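Local coordinates for protein gene activator AphA (Vibrio cholerae, PDB 1YG2) that activates virulence gene expression as a winged helix transcription factor of the PadR-like family, probably by binding promoter DNA, at residues D20-F25 / Q39-L44. Residues are numbered along the deposited sequence; the frame is centred on the assembly and turned at random.
Sequences DITKEF and QVYREL
V40 projects from helix 37-49 into the side of helix 18-25 and meets three residues there. Its CG2 methyl sits over the centre of the F25 ring, 3.8 Å from the centroid and 9° off the normal, a CH-pi contact on the ring face. The other methyl, CG1, lies anti to the backbone N (chi1 173°). This turns V40 CG1 to the methyls of T22 and I21, and it lies 4.0 Å from T22 CG2. I21 and L44 meet tip to tip, CD1 to CD1 at 3.8 Å. I21 is extended at its second torsion, which carries its CD1 out to the leucine.

Y41 closes the exposed border. Its side chain crosses that of T22 at about a right angle, and T22 CG2 is 3.7 Å from Y41 CZ. This CH-pi contact is off-centre, toward the hydroxyl-bearing end of the ring. T22 splits its roles: CG2 faces the other helix, while OG1 hydrogen-bonds to Y19 O in its own helix. L3, V6 and I7 of helix 3-13 also pack on F25, so three helices share this core.

The segments run at 134° to each other, with axes 10.5 Å apart. This is the helical core of a winged helix domain. The contact is made by methyl groups and aromatic rings, so shape and burial of apolar surface, rather than directed polar bonds, join these two helices.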
loop_
_atom_site.group_PDB
_atom_site.type_symbol
_atom_site.label_atom_id
_atom_site.label_comp_id
_atom_site.label_asym_id
_atom_site.label_seq_id
_atom_site.Cartn_x
_atom_site.Cartn_y
_atom_site.Cartn_z
ATOM N N ASP A 20 -12.399 -14.237 22.132
ATOM C CA ASP A 20 -12.208 -15.049 20.935
ATOM C C ASP A 20 -11.855 -14.130 19.774
ATOM O O ASP A 20 -10.929 -14.394 19.013
ATOM C CB ASP A 20 -13.487 -15.810 20.563
ATOM C CG ASP A 20 -13.942 -16.766 21.641
ATOM O OD1 ASP A 20 -13.074 -17.444 22.233
ATOM O OD2 ASP A 20 -15.169 -16.848 21.884
ATOM N N ILE A 21 -12.615 -13.045 19.657
ATOM C CA ILE A 21 -12.430 -12.072 18.592
ATOM C C ILE A 21 -11.068 -11.387 18.638
ATOM O O ILE A 21 -10.385 -11.302 17.623
ATOM C CB ILE A 21 -13.543 -11.001 18.632
ATOM C CG1 ILE A 21 -14.912 -11.674 18.505
ATOM C CG2 ILE A 21 -13.355 -10.014 17.498
ATOM C CD1 ILE A 21 -16.082 -10.729 18.719
ATOM N N THR A 22 -10.663 -10.897 19.806
ATOM C CA THR A 22 -9.370 -10.230 19.899
ATOM C C THR A 22 -8.233 -11.211 19.647
ATOM O O THR A 22 -7.167 -10.824 19.178
ATOM C CB THR A 22 -9.168 -9.570 21.271
ATOM O OG1 THR A 22 -9.275 -10.560 22.303
ATOM C CG2 THR A 22 -10.208 -8.484 21.492
ATOM N N LYS A 23 -8.461 -12.483 19.948
ATOM C CA LYS A 23 -7.434 -13.495 19.729
ATOM C C LYS A 23 -7.177 -13.662 18.232
ATOM O O LYS A 23 -6.081 -14.044 17.820
ATOM C CB LYS A 23 -7.859 -14.820 20.339
ATOM N N GLU A 24 -8.197 -13.387 17.423
ATOM C CA GLU A 24 -8.072 -13.493 15.976
ATOM C C GLU A 24 -7.160 -12.387 15.464
ATOM O O GLU A 24 -6.291 -12.631 14.628
ATOM C CB GLU A 24 -9.441 -13.361 15.298
ATOM C CG GLU A 24 -10.436 -14.474 15.603
ATOM C CD GLU A 24 -9.927 -15.839 15.193
ATOM O OE1 GLU A 24 -9.322 -15.949 14.104
ATOM O OE2 GLU A 24 -10.142 -16.805 15.954
ATOM N N PHE A 25 -7.361 -11.175 15.978
ATOM C CA PHE A 25 -6.570 -10.022 15.568
ATOM C C PHE A 25 -5.090 -10.116 15.939
ATOM O O PHE A 25 -4.249 -9.464 15.317
ATOM C CB PHE A 25 -7.173 -8.722 16.124
ATOM C CG PHE A 25 -8.373 -8.220 15.349
ATOM C CD1 PHE A 25 -9.646 -8.713 15.600
ATOM C CD2 PHE A 25 -8.218 -7.273 14.343
ATOM C CE1 PHE A 25 -10.759 -8.262 14.863
ATOM C CE2 PHE A 25 -9.322 -6.817 13.600
ATOM C CZ PHE A 25 -10.592 -7.317 13.862
ATOM N N GLN A 39 -9.085 -0.853 20.108
ATOM C CA GLN A 39 -9.833 -0.484 18.915
ATOM C C GLN A 39 -10.934 -1.499 18.638
ATOM O O GLN A 39 -12.059 -1.130 18.303
ATOM C CB GLN A 39 -8.896 -0.416 17.709
ATOM C CG GLN A 39 -7.759 0.573 17.857
ATOM C CD GLN A 39 -6.769 0.495 16.707
ATOM O OE1 GLN A 39 -6.165 -0.549 16.457
ATOM N NE2 GLN A 39 -6.594 1.607 16.005
ATOM N N VAL A 40 -10.605 -2.778 18.790
ATOM C CA VAL A 40 -11.565 -3.841 18.550
ATOM C C VAL A 40 -12.763 -3.749 19.495
ATOM O O VAL A 40 -13.913 -3.764 19.042
ATOM C CB VAL A 40 -10.898 -5.217 18.671
ATOM C CG1 VAL A 40 -11.938 -6.317 18.585
ATOM C CG2 VAL A 40 -9.879 -5.381 17.551
ATOM N N TYR A 41 -12.499 -3.642 20.797
ATOM C CA TYR A 41 -13.578 -3.530 21.778
ATOM C C TYR A 41 -14.416 -2.292 21.503
ATOM O O TYR A 41 -15.641 -2.331 21.568
ATOM C CB TYR A 41 -13.012 -3.473 23.196
ATOM C CG TYR A 41 -12.635 -4.832 23.707
ATOM C CD1 TYR A 41 -11.338 -5.105 24.143
ATOM C CD2 TYR A 41 -13.561 -5.870 23.704
ATOM C CE1 TYR A 41 -10.971 -6.384 24.555
ATOM C CE2 TYR A 41 -13.206 -7.147 24.115
ATOM C CZ TYR A 41 -11.910 -7.396 24.535
ATOM O OH TYR A 41 -11.559 -8.667 24.915
ATOM N N ARG A 42 -13.752 -1.192 21.187
ATOM C CA ARG A 42 -14.465 0.035 20.894
ATOM C C ARG A 42 -15.381 -0.138 19.679
ATOM O O ARG A 42 -16.520 0.328 19.693
ATOM C CB ARG A 42 -13.468 1.177 20.673
ATOM C CG ARG A 42 -12.793 1.636 21.970
ATOM C CD ARG A 42 -11.842 2.812 21.757
ATOM N NE ARG A 42 -10.648 2.424 21.011
ATOM C CZ ARG A 42 -9.591 3.211 20.828
ATOM N NH1 ARG A 42 -9.578 4.433 21.340
ATOM N NH2 ARG A 42 -8.544 2.776 20.140
ATOM N N GLU A 43 -14.897 -0.826 18.648
ATOM C CA GLU A 43 -15.693 -1.041 17.443
ATOM C C GLU A 43 -16.865 -1.956 17.753
ATOM O O GLU A 43 -17.974 -1.723 17.287
ATOM C CB GLU A 43 -14.841 -1.655 16.329
ATOM C CG GLU A 43 -15.504 -1.654 14.959
ATOM C CD GLU A 43 -15.884 -0.254 14.490
ATOM O OE1 GLU A 43 -15.089 0.681 14.700
ATOM O OE2 GLU A 43 -16.971 -0.087 13.900
ATOM N N LEU A 44 -16.613 -2.998 18.535
ATOM C CA LEU A 44 -17.668 -3.927 18.917
ATOM C C LEU A 44 -18.775 -3.165 19.632
ATOM O O LEU A 44 -19.958 -3.471 19.488
ATOM C CB LEU A 44 -17.115 -4.999 19.851
ATOM C CG LEU A 44 -16.724 -6.330 19.210
ATOM C CD1 LEU A 44 -16.067 -7.209 20.273
ATOM C CD2 LEU A 44 -17.963 -7.018 18.613
#